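Local coordinates for protein processed glycerol phosphate lipoteichoic acid synthase 2 (Bacillus subtilis, PDB 2W8D) that belongs to the lipoteichoic acid synthase family, its C-terminal domain having a sulfatase-like fold of the alkaline phosphatase clan with a magnesium site, at residues A[340-345]-A[352-357]; A[361-366]-A[375-380]; A[43-48]-A[268-273]; A[262-267]-A[282-287]. One frame throughout, in Å; residues are numbered along the deposited sequence.

How the interactions relate
From the N terminus, 43-48 follows strand 33-39 of the large mixed sheet and waits some 220 residues for its partner 268-273 in interaction 3. Before that loop closes, 262-267 opens interaction 4, which ends on 282-287; the two contacts therefore cross, and M270 of one packs on I262 of the other. Interactions 1 and 2 come later, in series: interaction 1 closes a short loop within the five-stranded antiparallel sheet, and interaction 2 ties its strand 362-365 to the loop that leads into helix 380-397. T357 O with Y364 N joins their neighbouring strands. Helix 281-286 bridges the two groups: its Y282 OH probably bonds T366 O, and Q286 packs on T357 and I352.

Interaction 1 of 4, residues A[340-345]-A[352-357]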
loop_
_atom_site.group_PDB
_atom_site.type_symbol
_atom_site.label_atom_id
_atom_site.label_comp_id
_atom_site.label_asym_id
_atom_site.label_seq_id
_atom_site.Cartn_x
_atom_site.Cartn_y
_atom_site.Cartn_z
ATOM N N HIS A 340 -6.828 17.243 -5.432
ATOM C CA HIS A 340 -6.499 16.189 -4.444
ATOM C C HIS A 340 -6.433 16.702 -3.003
ATOM O O HIS A 340 -5.645 17.610 -2.733
ATOM C CB HIS A 340 -5.174 15.495 -4.823
ATOM C CG HIS A 340 -4.621 14.597 -3.755
ATOM N ND1 HIS A 340 -5.254 13.440 -3.343
ATOM C CD2 HIS A 340 -3.490 14.688 -3.018
ATOM C CE1 HIS A 340 -4.531 12.860 -2.401
ATOM N NE2 HIS A 340 -3.448 13.591 -2.197
ATOM N N ARG A 341 -7.238 16.124 -2.097
ATOM C CA ARG A 341 -7.232 16.545 -0.676
ATOM C C ARG A 341 -5.985 16.060 0.052
ATOM O O ARG A 341 -5.510 14.975 -0.216
ATOM C CB ARG A 341 -8.528 16.160 0.065
ATOM C CG ARG A 341 -8.764 14.646 0.302
ATOM C CD ARG A 341 -8.124 14.139 1.611
ATOM N NE ARG A 341 -8.294 12.692 1.759
ATOM C CZ ARG A 341 -7.513 11.766 1.200
ATOM N NH1 ARG A 341 -6.482 12.116 0.435
ATOM N NH2 ARG A 341 -7.783 10.481 1.385
ATOM N N GLU A 342 -5.443 16.863 0.965
ATOM C CA GLU A 342 -4.182 16.519 1.611
ATOM C C GLU A 342 -4.274 16.365 3.116
ATOM O O GLU A 342 -3.258 16.276 3.787
ATOM C CB GLU A 342 -3.128 17.550 1.260
ATOM C CG GLU A 342 -2.702 17.446 -0.195
ATOM C CD GLU A 342 -1.509 18.314 -0.532
ATOM O OE1 GLU A 342 -1.713 19.375 -1.162
ATOM O OE2 GLU A 342 -0.379 17.942 -0.164
ATOM N N VAL A 343 -5.485 16.311 3.647
ATOM C CA VAL A 343 -5.700 16.082 5.050
ATOM C C VAL A 343 -5.870 14.553 5.181
ATOM O O VAL A 343 -6.882 14.010 4.756
ATOM C CB VAL A 343 -6.967 16.836 5.545
ATOM C CG1 VAL A 343 -7.127 16.680 7.023
ATOM C CG2 VAL A 343 -6.904 18.362 5.192
ATOM N N ILE A 344 -4.874 13.871 5.757
ATOM C CA ILE A 344 -4.778 12.416 5.646
ATOM C C ILE A 344 -5.220 11.759 6.936
ATOM O O ILE A 344 -4.543 11.868 7.945
ATOM C CB ILE A 344 -3.350 11.929 5.261
ATOM C CG1 ILE A 344 -2.726 12.758 4.109
ATOM C CG2 ILE A 344 -3.362 10.468 4.864
ATOM C CD1 ILE A 344 -3.577 12.850 2.878
ATOM N N PRO A 345 -6.373 11.076 6.919
ATOM C CA PRO A 345 -6.752 10.374 8.161
ATOM C C PRO A 345 -5.835 9.210 8.462
ATOM O O PRO A 345 -5.316 8.556 7.533
ATOM C CB PRO A 345 -8.148 9.812 7.862
ATOM C CG PRO A 345 -8.633 10.535 6.674
ATOM C CD PRO A 345 -7.427 11.007 5.887
ATOM N N ILE A 352 -2.860 13.696 9.672
ATOM C CA ILE A 352 -1.764 14.556 9.296
ATOM C C ILE A 352 -2.134 15.290 8.034
ATOM O O ILE A 352 -2.819 14.748 7.174
ATOM C CB ILE A 352 -0.447 13.801 9.153
ATOM C CG1 ILE A 352 0.698 14.790 8.895
ATOM C CG2 ILE A 352 -0.506 12.764 7.993
ATOM C CD1 ILE A 352 2.042 14.229 9.205
ATOM N N SER A 353 -1.705 16.545 7.951
ATOM C CA SER A 353 -1.886 17.368 6.766
ATOM C C SER A 353 -0.700 18.340 6.654
ATOM O O SER A 353 0.090 18.447 7.583
ATOM C CB SER A 353 -3.187 18.149 6.890
ATOM O OG SER A 353 -2.966 19.321 7.626
ATOM N N PRO A 354 -0.585 19.068 5.525
ATOM C CA PRO A 354 0.543 19.995 5.442
ATOM C C PRO A 354 0.523 21.003 6.581
ATOM O O PRO A 354 1.571 21.424 7.036
ATOM C CB PRO A 354 0.334 20.693 4.085
ATOM C CG PRO A 354 -0.435 19.695 3.270
ATOM C CD PRO A 354 -1.306 18.953 4.243
ATOM N N LYS A 355 -0.666 21.380 7.025
ATOM C CA LYS A 355 -0.822 22.282 8.163
ATOM C C LYS A 355 -0.615 21.650 9.560
ATOM O O LYS A 355 0.156 22.164 10.376
ATOM C CB LYS A 355 -2.209 22.947 8.125
ATOM C CG LYS A 355 -2.144 24.419 8.512
ATOM C CD LYS A 355 -3.506 24.930 8.946
ATOM C CE LYS A 355 -3.542 26.431 9.082
ATOM N NZ LYS A 355 -4.931 26.836 9.426
ATOM N N TYR A 356 -1.314 20.551 9.826
ATOM C CA TYR A 356 -1.424 20.031 11.192
ATOM C C TYR A 356 -1.090 18.571 11.300
ATOM O O TYR A 356 -1.416 17.780 10.400
ATOM C CB TYR A 356 -2.873 20.132 11.691
ATOM C CG TYR A 356 -3.444 21.499 11.791
ATOM C CD1 TYR A 356 -2.793 22.506 12.496
ATOM C CD2 TYR A 356 -4.677 21.782 11.227
ATOM C CE1 TYR A 356 -3.366 23.772 12.621
ATOM C CE2 TYR A 356 -5.241 23.020 11.334
ATOM C CZ TYR A 356 -4.592 24.010 12.032
ATOM O OH TYR A 356 -5.189 25.248 12.110
ATOM N N THR A 357 -0.427 18.207 12.394
ATOM C CA THR A 357 -0.439 16.828 12.839
ATOM C C THR A 357 -1.150 16.688 14.192
ATOM O O THR A 357 -0.807 17.368 15.179
ATOM C CB THR A 357 0.909 16.035 12.630
ATOM O OG1 THR A 357 1.345 15.379 13.834
ATOM C CG2 THR A 357 2.016 16.858 12.014
#
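E342 leans across P354 where 340-345 and 352-357 meet, next to the antiparallel pair of I344 and I352 that starts the five-stranded sheet at one of its two outer strands, 344-345. Starting from CB, the E342 side chain lies 3.8 Å from P354 CD, with P354 CG slightly farther off. Its CG stands anti to the carbonyl carbon (chi1 -71°) and the chain runs on extended, crossing the proline ring at about a right angle. The carboxylate then passes P354 CG, with OE2 at 3.9 Å, and finds its polar partner outside the pair, where OE2 accepts from Y307 N. The backbone O of E342 also receives a CA-H...O contact from S353 CA. Beyond this the strands are stitched by two bonds of the I344-I352 pair: I344 N to I352 O at 2.6 Å and I352 N to I344 O at 3.0 Å. On the face shared by these two isoleucines, I344 CB packs against I352 CG2. After the bridge the chain turns through an ST motif, and S353 OG, which also bonds E381 OE1, accepts from Y356 N at 3.0 Å.

Interaction 2 of 4, residues A[361-366]-A[375-380]; sequences GKYYDT and SEVDKS
Y363 lies against V377, which comes from the loop 375-380 leading out of the five-stranded antiparallel sheet toward helix 380-397. The contact is a CH-pi interaction: V377 CG1 sits over the centre of one ring face, 3.6 Å from the Y363 ring centroid and 12° off the ring normal. The second methyl, CG2, reaches the root of the same side chain and lies 3.7 Å from Y363 CG, so both branches of the valine follow the tyrosine from CB to the phenol end. V377 CG1 stands anti to its own backbone N (chi1 155°), and this rotation carries it outward over the ring while CG2 stays near the strand. K379 adds a third point of contact. Its chain bends at three successive torsions, which brings CE to 3.5 Å from Y363 OH in an oblique approach; the ammonium group goes on to a long, weak ion pair with E374.

Farther out, Y356 meets the Y363 ring edge-to-face and uses its own hydroxyl to bond D378 N. Strand 362-365 is held in the sheet on both sides, Y363 pairing with L372 and Y364 with T357. The loop end is fixed by D378, whose OD1 accepts from S380 N at 2.8 Å as a cap before helix 380-397. One water spans the remaining distance, lying 3.2 Å from Y363 OH and giving a hydrogen to D378 O at 2.8 Å.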
loop_
_atom_site.group_PDB
_atom_site.type_symbol
_atom_site.label_atom_id
_atom_site.label_comp_id
_atom_site.label_asym_id
_atom_site.label_seq_id
_atom_site.Cartn_x
_atom_site.Cartn_y
_atom_site.Cartn_z
ATOM N N GLY A 361 -5.446 13.908 20.385
ATOM C CA GLY A 361 -6.031 15.211 20.717
ATOM C C GLY A 361 -5.093 16.411 20.824
ATOM O O GLY A 361 -5.548 17.513 21.060
ATOM N N LYS A 362 -3.790 16.224 20.665
ATOM C CA LYS A 362 -2.885 17.367 20.592
ATOM C C LYS A 362 -2.573 17.760 19.127
ATOM O O LYS A 362 -2.444 16.900 18.246
ATOM C CB LYS A 362 -1.596 17.075 21.355
ATOM C CG LYS A 362 -1.776 17.048 22.853
ATOM C CD LYS A 362 -0.476 16.559 23.503
ATOM C CE LYS A 362 -0.334 16.986 24.963
ATOM N NZ LYS A 362 -1.335 16.326 25.846
ATOM N N TYR A 363 -2.430 19.059 18.891
ATOM C CA TYR A 363 -2.078 19.550 17.571
ATOM C C TYR A 363 -0.671 20.123 17.518
ATOM O O TYR A 363 -0.250 20.904 18.385
ATOM C CB TYR A 363 -3.007 20.659 17.131
ATOM C CG TYR A 363 -4.372 20.240 16.692
ATOM C CD1 TYR A 363 -4.636 19.942 15.349
ATOM C CD2 TYR A 363 -5.432 20.207 17.594
ATOM C CE1 TYR A 363 -5.926 19.591 14.938
ATOM C CE2 TYR A 363 -6.696 19.856 17.188
ATOM C CZ TYR A 363 -6.937 19.560 15.863
ATOM O OH TYR A 363 -8.212 19.210 15.462
ATOM N N TYR A 364 0.025 19.780 16.445
ATOM C CA TYR A 364 1.341 20.297 16.213
ATOM C C TYR A 364 1.375 20.908 14.841
ATOM O O TYR A 364 0.617 20.486 13.948
ATOM C CB TYR A 364 2.367 19.176 16.277
ATOM C CG TYR A 364 2.315 18.372 17.545
ATOM C CD1 TYR A 364 3.165 18.644 18.605
ATOM C CD2 TYR A 364 1.421 17.318 17.667
ATOM C CE1 TYR A 364 3.108 17.883 19.781
ATOM C CE2 TYR A 364 1.364 16.546 18.828
ATOM C CZ TYR A 364 2.207 16.826 19.863
ATOM O OH TYR A 364 2.110 16.054 20.987
ATOM N N ASP A 365 2.253 21.895 14.672
ATOM C CA ASP A 365 2.526 22.399 13.343
ATOM C C ASP A 365 3.289 21.323 12.567
ATOM O O ASP A 365 4.354 20.887 12.987
ATOM C CB ASP A 365 3.335 23.700 13.392
ATOM C CG ASP A 365 3.667 24.213 12.006
ATOM O OD1 ASP A 365 2.730 24.616 11.276
ATOM O OD2 ASP A 365 4.860 24.182 11.634
ATOM N N THR A 366 2.725 20.881 11.451
ATOM C CA THR A 366 3.334 19.811 10.672
ATOM C C THR A 366 4.772 20.131 10.260
ATOM O O THR A 366 5.648 19.280 10.393
ATOM C CB THR A 366 2.516 19.466 9.434
ATOM O OG1 THR A 366 1.307 18.827 9.845
ATOM C CG2 THR A 366 3.282 18.463 8.536
ATOM N N SER A 375 -7.000 26.567 20.988
ATOM C CA SER A 375 -7.665 27.832 20.682
ATOM C C SER A 375 -7.415 28.355 19.270
ATOM O O SER A 375 -8.281 29.009 18.682
ATOM C CB SER A 375 -7.236 28.922 21.679
ATOM O OG SER A 375 -7.218 28.417 23.002
ATOM N N GLU A 376 -6.223 28.096 18.742
ATOM C CA GLU A 376 -5.796 28.703 17.482
ATOM C C GLU A 376 -5.885 27.755 16.295
ATOM O O GLU A 376 -5.464 28.091 15.186
ATOM C CB GLU A 376 -4.384 29.269 17.624
ATOM C CG GLU A 376 -3.255 28.216 17.773
ATOM C CD GLU A 376 -2.091 28.757 18.605
ATOM O OE1 GLU A 376 -0.990 28.149 18.599
ATOM O OE2 GLU A 376 -2.309 29.810 19.272
ATOM N N VAL A 377 -6.442 26.572 16.536
ATOM C CA VAL A 377 -6.573 25.568 15.502
ATOM C C VAL A 377 -7.931 25.666 14.790
ATOM O O VAL A 377 -8.985 25.739 15.422
ATOM C CB VAL A 377 -6.332 24.172 16.095
ATOM C CG1 VAL A 377 -7.011 23.112 15.284
ATOM C CG2 VAL A 377 -4.841 23.915 16.204
ATOM N N ASP A 378 -7.880 25.681 13.465
ATOM C CA ASP A 378 -9.068 25.587 12.650
ATOM C C ASP A 378 -9.561 24.135 12.672
ATOM O O ASP A 378 -8.876 23.222 12.181
ATOM C CB ASP A 378 -8.754 26.038 11.211
ATOM C CG ASP A 378 -10.011 26.240 10.375
ATOM O OD1 ASP A 378 -10.866 25.332 10.331
ATOM O OD2 ASP A 378 -10.167 27.323 9.773
ATOM N N LYS A 379 -10.747 23.942 13.241
ATOM C CA LYS A 379 -11.400 22.648 13.370
ATOM C C LYS A 379 -11.888 22.027 12.055
ATOM O O LYS A 379 -12.310 20.875 12.032
ATOM C CB LYS A 379 -12.617 22.794 14.300
ATOM C CG LYS A 379 -12.297 22.937 15.788
ATOM C CD LYS A 379 -11.800 21.606 16.403
ATOM C CE LYS A 379 -10.326 21.652 16.770
ATOM N NZ LYS A 379 -10.104 22.587 17.910
ATOM N N SER A 380 -11.870 22.786 10.971
ATOM C CA SER A 380 -12.385 22.300 9.690
ATOM C C SER A 380 -11.675 21.052 9.164
ATOM O O SER A 380 -12.296 20.240 8.491
ATOM C CB SER A 380 -12.294 23.398 8.629
ATOM O OG SER A 380 -10.955 23.442 8.132
HETATM O O HOH W 1 -8.626 20.502 12.569
#

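Interaction 3 of 4, residues A[43-48]-A[268-273]; sequences QSFIID and KAMAKV
A Met-aromatic contact joins the 3-10 turn after strand 33-39 to helix 267-273 in the sulfatase-like domain: F45 of 43-48 meets selenomethionine M270, with V273 one helical turn on. The two larger side chains come from opposite directions. M270 bends at chi2 and chi3 and lays its CE over one face of the F45 ring, 3.9 Å from the ring centroid and 18° off the normal. CE is displaced toward the rim, 3.8 Å from F45 CE2. The selenium stands more obliquely, 4.8 Å from the same centroid. V273 approaches at about a right angle to the F45 side chain and places CG1 3.9 Å from F45 CE1. F45 CG is set between its backbone N and carbonyl carbon (chi1 80°), a rotation that swings the ring toward the helix. The opposite ring face carries I46 CG1, 4.0 Å above the plane. V273 also packs on V221 and F225 of helix 219-244, extending the apolar cluster, while V273 O takes a hydrogen bond from Y49 OH. Between these segments the attachment is therefore one of dispersion and CH-pi contact, with the selenium of the modified residue, in the place of methionine sulfur, oblique to the ring.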
loop_
_atom_site.group_PDB
_atom_site.type_symbol
_atom_site.label_atom_id
_atom_site.label_comp_id
_atom_site.label_asym_id
_atom_site.label_seq_id
_atom_site.Cartn_x
_atom_site.Cartn_y
_atom_site.Cartn_z
ATOM N N GLN A 43 9.645 1.611 5.889
ATOM C CA GLN A 43 9.262 3.024 6.191
ATOM C C GLN A 43 10.106 3.968 5.336
ATOM O O GLN A 43 11.229 3.644 4.977
ATOM C CB GLN A 43 9.457 3.338 7.691
ATOM C CG GLN A 43 8.523 2.524 8.607
ATOM C CD GLN A 43 8.850 2.609 10.095
ATOM O OE1 GLN A 43 8.802 3.697 10.711
ATOM N NE2 GLN A 43 9.150 1.462 10.693
ATOM N N SER A 44 9.572 5.150 5.065
ATOM C CA SER A 44 10.219 6.129 4.216
ATOM C C SER A 44 11.551 6.639 4.765
ATOM O O SER A 44 12.380 7.062 3.984
ATOM C CB SER A 44 9.280 7.322 3.959
ATOM O OG SER A 44 8.176 6.971 3.112
ATOM N N PHE A 45 11.768 6.622 6.082
ATOM C CA PHE A 45 13.062 7.099 6.599
ATOM C C PHE A 45 14.265 6.333 6.044
ATOM O O PHE A 45 15.362 6.881 5.988
ATOM C CB PHE A 45 13.121 7.167 8.137
ATOM C CG PHE A 45 13.370 5.844 8.800
ATOM C CD1 PHE A 45 14.654 5.410 9.041
ATOM C CD2 PHE A 45 12.314 5.039 9.194
ATOM C CE1 PHE A 45 14.874 4.156 9.651
ATOM C CE2 PHE A 45 12.526 3.831 9.816
ATOM C CZ PHE A 45 13.808 3.373 10.021
ATOM N N ILE A 46 14.048 5.078 5.670
ATOM C CA ILE A 46 15.046 4.230 5.042
ATOM C C ILE A 46 15.559 4.737 3.689
ATOM O O ILE A 46 16.711 4.475 3.327
ATOM C CB ILE A 46 14.507 2.790 4.865
ATOM C CG1 ILE A 46 14.670 2.062 6.196
ATOM C CG2 ILE A 46 15.321 2.033 3.941
ATOM C CD1 ILE A 46 16.121 2.180 6.774
ATOM N N ILE A 47 14.700 5.442 2.955
ATOM C CA ILE A 47 15.058 5.992 1.655
ATOM C C ILE A 47 16.147 7.042 1.846
ATOM O O ILE A 47 15.993 7.988 2.634
ATOM C CB ILE A 47 13.822 6.558 0.923
ATOM C CG1 ILE A 47 12.785 5.465 0.656
ATOM C CG2 ILE A 47 14.211 7.181 -0.400
ATOM C CD1 ILE A 47 13.322 4.192 -0.026
ATOM N N ASP A 48 17.273 6.813 1.198
ATOM C CA ASP A 48 18.465 7.669 1.264
ATOM C C ASP A 48 19.259 7.542 2.516
ATOM O O ASP A 48 20.246 8.244 2.669
ATOM C CB ASP A 48 18.162 9.142 0.951
ATOM C CG ASP A 48 17.852 9.350 -0.525
ATOM O OD1 ASP A 48 18.287 8.513 -1.343
ATOM O OD2 ASP A 48 17.156 10.314 -0.879
ATOM N N LYS A 268 14.055 4.536 21.997
ATOM C CA LYS A 268 15.401 4.875 22.442
ATOM C C LYS A 268 16.390 4.719 21.291
ATOM O O LYS A 268 17.183 5.596 21.067
ATOM C CB LYS A 268 15.848 4.038 23.635
ATOM C CG LYS A 268 17.159 4.548 24.247
ATOM C CD LYS A 268 17.812 3.539 25.182
ATOM C CE LYS A 268 18.148 4.250 26.470
ATOM N NZ LYS A 268 19.397 3.754 27.139
ATOM N N ALA A 269 16.299 3.629 20.530
ATOM C CA ALA A 269 17.244 3.407 19.435
ATOM C C ALA A 269 16.910 4.275 18.209
ATOM O O ALA A 269 17.819 4.762 17.513
ATOM C CB ALA A 269 17.312 1.918 19.057
HETATM N N MSE A 270 15.620 4.482 17.959
HETATM C CA MSE A 270 15.188 5.275 16.817
HETATM C C MSE A 270 15.612 6.726 16.915
HETATM O O MSE A 270 15.818 7.355 15.899
HETATM C CB MSE A 270 13.674 5.196 16.600
HETATM C CG MSE A 270 13.263 3.946 15.950
HETATM SE SE MSE A 270 14.034 3.780 14.117
HETATM C CE MSE A 270 13.086 5.244 13.260
ATOM N N ALA A 271 15.720 7.264 18.126
ATOM C CA ALA A 271 16.277 8.607 18.307
ATOM C C ALA A 271 17.744 8.686 17.875
ATOM O O ALA A 271 18.173 9.702 17.330
ATOM C CB ALA A 271 16.129 9.080 19.765
ATOM N N LYS A 272 18.523 7.638 18.154
ATOM C CA LYS A 272 19.884 7.557 17.610
ATOM C C LYS A 272 19.881 7.422 16.095
ATOM O O LYS A 272 20.681 8.071 15.422
ATOM C CB LYS A 272 20.686 6.424 18.239
ATOM C CG LYS A 272 20.943 6.598 19.730
ATOM C CD LYS A 272 21.830 5.450 20.175
ATOM C CE LYS A 272 21.436 4.919 21.534
ATOM N NZ LYS A 272 21.928 5.797 22.592
ATOM N N VAL A 273 18.973 6.615 15.556
ATOM C CA VAL A 273 18.895 6.433 14.097
ATOM C C VAL A 273 18.737 7.820 13.456
ATOM O O VAL A 273 19.466 8.172 12.502
ATOM C CB VAL A 273 17.726 5.465 13.677
ATOM C CG1 VAL A 273 17.334 5.632 12.220
ATOM C CG2 VAL A 273 18.078 4.008 13.967
#

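Interaction 4 of 4, residues A[262-267]-A[282-287]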
loop_
_atom_site.group_PDB
_atom_site.type_symbol
_atom_site.label_atom_id
_atom_site.label_comp_id
_atom_site.label_asym_id
_atom_site.label_seq_id
_atom_site.Cartn_x
_atom_site.Cartn_y
_atom_site.Cartn_z
ATOM N N ILE A 262 9.015 -0.487 12.718
ATOM C CA ILE A 262 9.582 -0.166 14.023
ATOM C C ILE A 262 8.574 0.610 14.895
ATOM O O ILE A 262 8.340 1.808 14.666
ATOM C CB ILE A 262 10.869 0.685 13.873
ATOM C CG1 ILE A 262 11.833 0.090 12.824
ATOM C CG2 ILE A 262 11.551 0.844 15.245
ATOM C CD1 ILE A 262 12.318 -1.319 13.188
ATOM N N SER A 263 8.027 -0.046 15.918
ATOM C CA SER A 263 7.098 0.615 16.843
ATOM C C SER A 263 7.780 1.542 17.871
ATOM O O SER A 263 9.013 1.701 17.887
ATOM C CB SER A 263 6.238 -0.421 17.541
ATOM O OG SER A 263 6.981 -1.116 18.510
ATOM N N GLU A 264 6.957 2.147 18.730
ATOM C CA GLU A 264 7.405 3.003 19.845
ATOM C C GLU A 264 8.143 2.285 20.980
ATOM O O GLU A 264 8.793 2.934 21.779
ATOM C CB GLU A 264 6.237 3.850 20.353
ATOM C CG GLU A 264 5.738 4.881 19.292
ATOM C CD GLU A 264 4.992 6.070 19.922
ATOM O OE1 GLU A 264 3.741 6.148 19.754
ATOM O OE2 GLU A 264 5.658 6.929 20.587
ATOM N N ASN A 265 8.106 0.947 21.010
ATOM C CA ASN A 265 8.936 0.154 21.938
ATOM C C ASN A 265 10.451 0.330 21.703
ATOM O O ASN A 265 11.276 0.002 22.590
ATOM C CB ASN A 265 8.605 -1.355 21.864
ATOM C CG ASN A 265 7.145 -1.687 22.217
ATOM O OD1 ASN A 265 6.573 -2.613 21.649
ATOM N ND2 ASN A 265 6.560 -0.958 23.152
ATOM N N HIS A 266 10.802 0.850 20.531
ATOM C CA HIS A 266 12.201 1.052 20.126
ATOM C C HIS A 266 12.562 2.527 19.973
ATOM O O HIS A 266 13.484 2.873 19.241
ATOM C CB HIS A 266 12.457 0.322 18.795
ATOM C CG HIS A 266 11.937 -1.076 18.801
ATOM N ND1 HIS A 266 12.569 -2.099 19.479
ATOM C CD2 HIS A 266 10.786 -1.596 18.322
ATOM C CE1 HIS A 266 11.858 -3.207 19.351
ATOM N NE2 HIS A 266 10.768 -2.923 18.663
ATOM N N ASN A 267 11.835 3.395 20.656
ATOM C CA ASN A 267 12.086 4.830 20.591
ATOM C C ASN A 267 13.493 5.209 21.001
ATOM O O ASN A 267 14.057 6.132 20.436
ATOM C CB ASN A 267 11.093 5.599 21.479
ATOM C CG ASN A 267 9.792 5.961 20.753
ATOM O OD1 ASN A 267 9.636 5.732 19.561
ATOM N ND2 ASN A 267 8.853 6.526 21.488
ATOM N N TYR A 282 4.908 13.525 18.071
ATOM C CA TYR A 282 5.027 14.214 16.806
ATOM C C TYR A 282 6.026 13.481 15.878
ATOM O O TYR A 282 5.704 13.249 14.728
ATOM C CB TYR A 282 5.405 15.713 17.018
ATOM C CG TYR A 282 5.917 16.349 15.745
ATOM C CD1 TYR A 282 5.026 16.861 14.798
ATOM C CD2 TYR A 282 7.286 16.365 15.448
ATOM C CE1 TYR A 282 5.465 17.382 13.614
ATOM C CE2 TYR A 282 7.769 16.892 14.226
ATOM C CZ TYR A 282 6.847 17.394 13.316
ATOM O OH TYR A 282 7.254 17.924 12.107
ATOM N N ASP A 283 7.232 13.142 16.357
ATOM C CA ASP A 283 8.254 12.488 15.508
ATOM C C ASP A 283 7.740 11.140 15.036
ATOM O O ASP A 283 7.832 10.830 13.857
ATOM C CB ASP A 283 9.600 12.286 16.227
ATOM C CG ASP A 283 10.212 13.581 16.745
ATOM O OD1 ASP A 283 10.110 14.623 16.058
ATOM O OD2 ASP A 283 10.833 13.562 17.845
ATOM N N ASN A 284 7.185 10.353 15.959
ATOM C CA ASN A 284 6.533 9.115 15.598
ATOM C C ASN A 284 5.452 9.223 14.514
ATOM O O ASN A 284 5.358 8.353 13.655
ATOM C CB ASN A 284 5.986 8.372 16.793
ATOM C CG ASN A 284 5.674 6.941 16.451
ATOM O OD1 ASN A 284 6.567 6.186 16.049
ATOM N ND2 ASN A 284 4.403 6.565 16.542
ATOM N N ALA A 285 4.667 10.296 14.524
ATOM C CA ALA A 285 3.680 10.508 13.471
ATOM C C ALA A 285 4.384 10.698 12.103
ATOM O O ALA A 285 3.956 10.119 11.070
ATOM C CB ALA A 285 2.802 11.672 13.803
ATOM N N GLN A 286 5.484 11.461 12.131
ATOM C CA GLN A 286 6.293 11.670 10.937
ATOM C C GLN A 286 6.878 10.373 10.416
ATOM O O GLN A 286 7.075 10.248 9.216
ATOM C CB GLN A 286 7.418 12.732 11.152
ATOM C CG GLN A 286 6.916 14.068 11.714
ATOM C CD GLN A 286 5.649 14.546 11.011
ATOM O OE1 GLN A 286 5.628 14.657 9.799
ATOM N NE2 GLN A 286 4.590 14.820 11.772
ATOM N N LEU A 287 7.139 9.415 11.314
ATOM C CA LEU A 287 7.742 8.131 10.925
ATOM C C LEU A 287 6.745 7.130 10.298
ATOM O O LEU A 287 7.117 6.003 9.984
ATOM C CB LEU A 287 8.462 7.484 12.121
ATOM C CG LEU A 287 9.798 8.191 12.427
ATOM C CD1 LEU A 287 10.241 7.959 13.878
ATOM C CD2 LEU A 287 10.881 7.799 11.390
HETATM O O HOH W 2 6.122 3.496 14.813
#
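The loop 262-267 runs through a short 3-10 turn at 264-265 and enters helix 267-273 with H266 at the N-cap, while 282-287 takes in nearly all of the short helix 281-286 and the residue after it. Their backbones stay well apart, E264 and N284 being closest with CA atoms 7.5 Å from each other, and side chains must span the difference. E264 extends from CG, and its carboxylate stacks on the N284 amide with the two planes 24° apart. N284 CG stands anti to its backbone N (chi1 -164°), which points the amide at the loop. The approach is tight, E264 CG lying 3.5 Å from N284 CG. Although E264 OE1 comes within 3.3 Å of N284 ND2, the angle is too poor for a hydrogen bond, in keeping with the stacked planes. The other carboxylate oxygen, E264 OE2, receives a weak bond from N267 ND2 at 3.3 Å, within the same loop. A water completes the link: it donates to I262 O at 2.8 Å and to N284 OD1 at 3.0 Å. Just past the helix L287 packs on M270, and near its start Y282 OH bonds T366 O. Overall the chemistry suggests a polar surface contact made by stacked flat groups and a shared water; the weak bond from N267 ND2 may ease the charge of E264 a little.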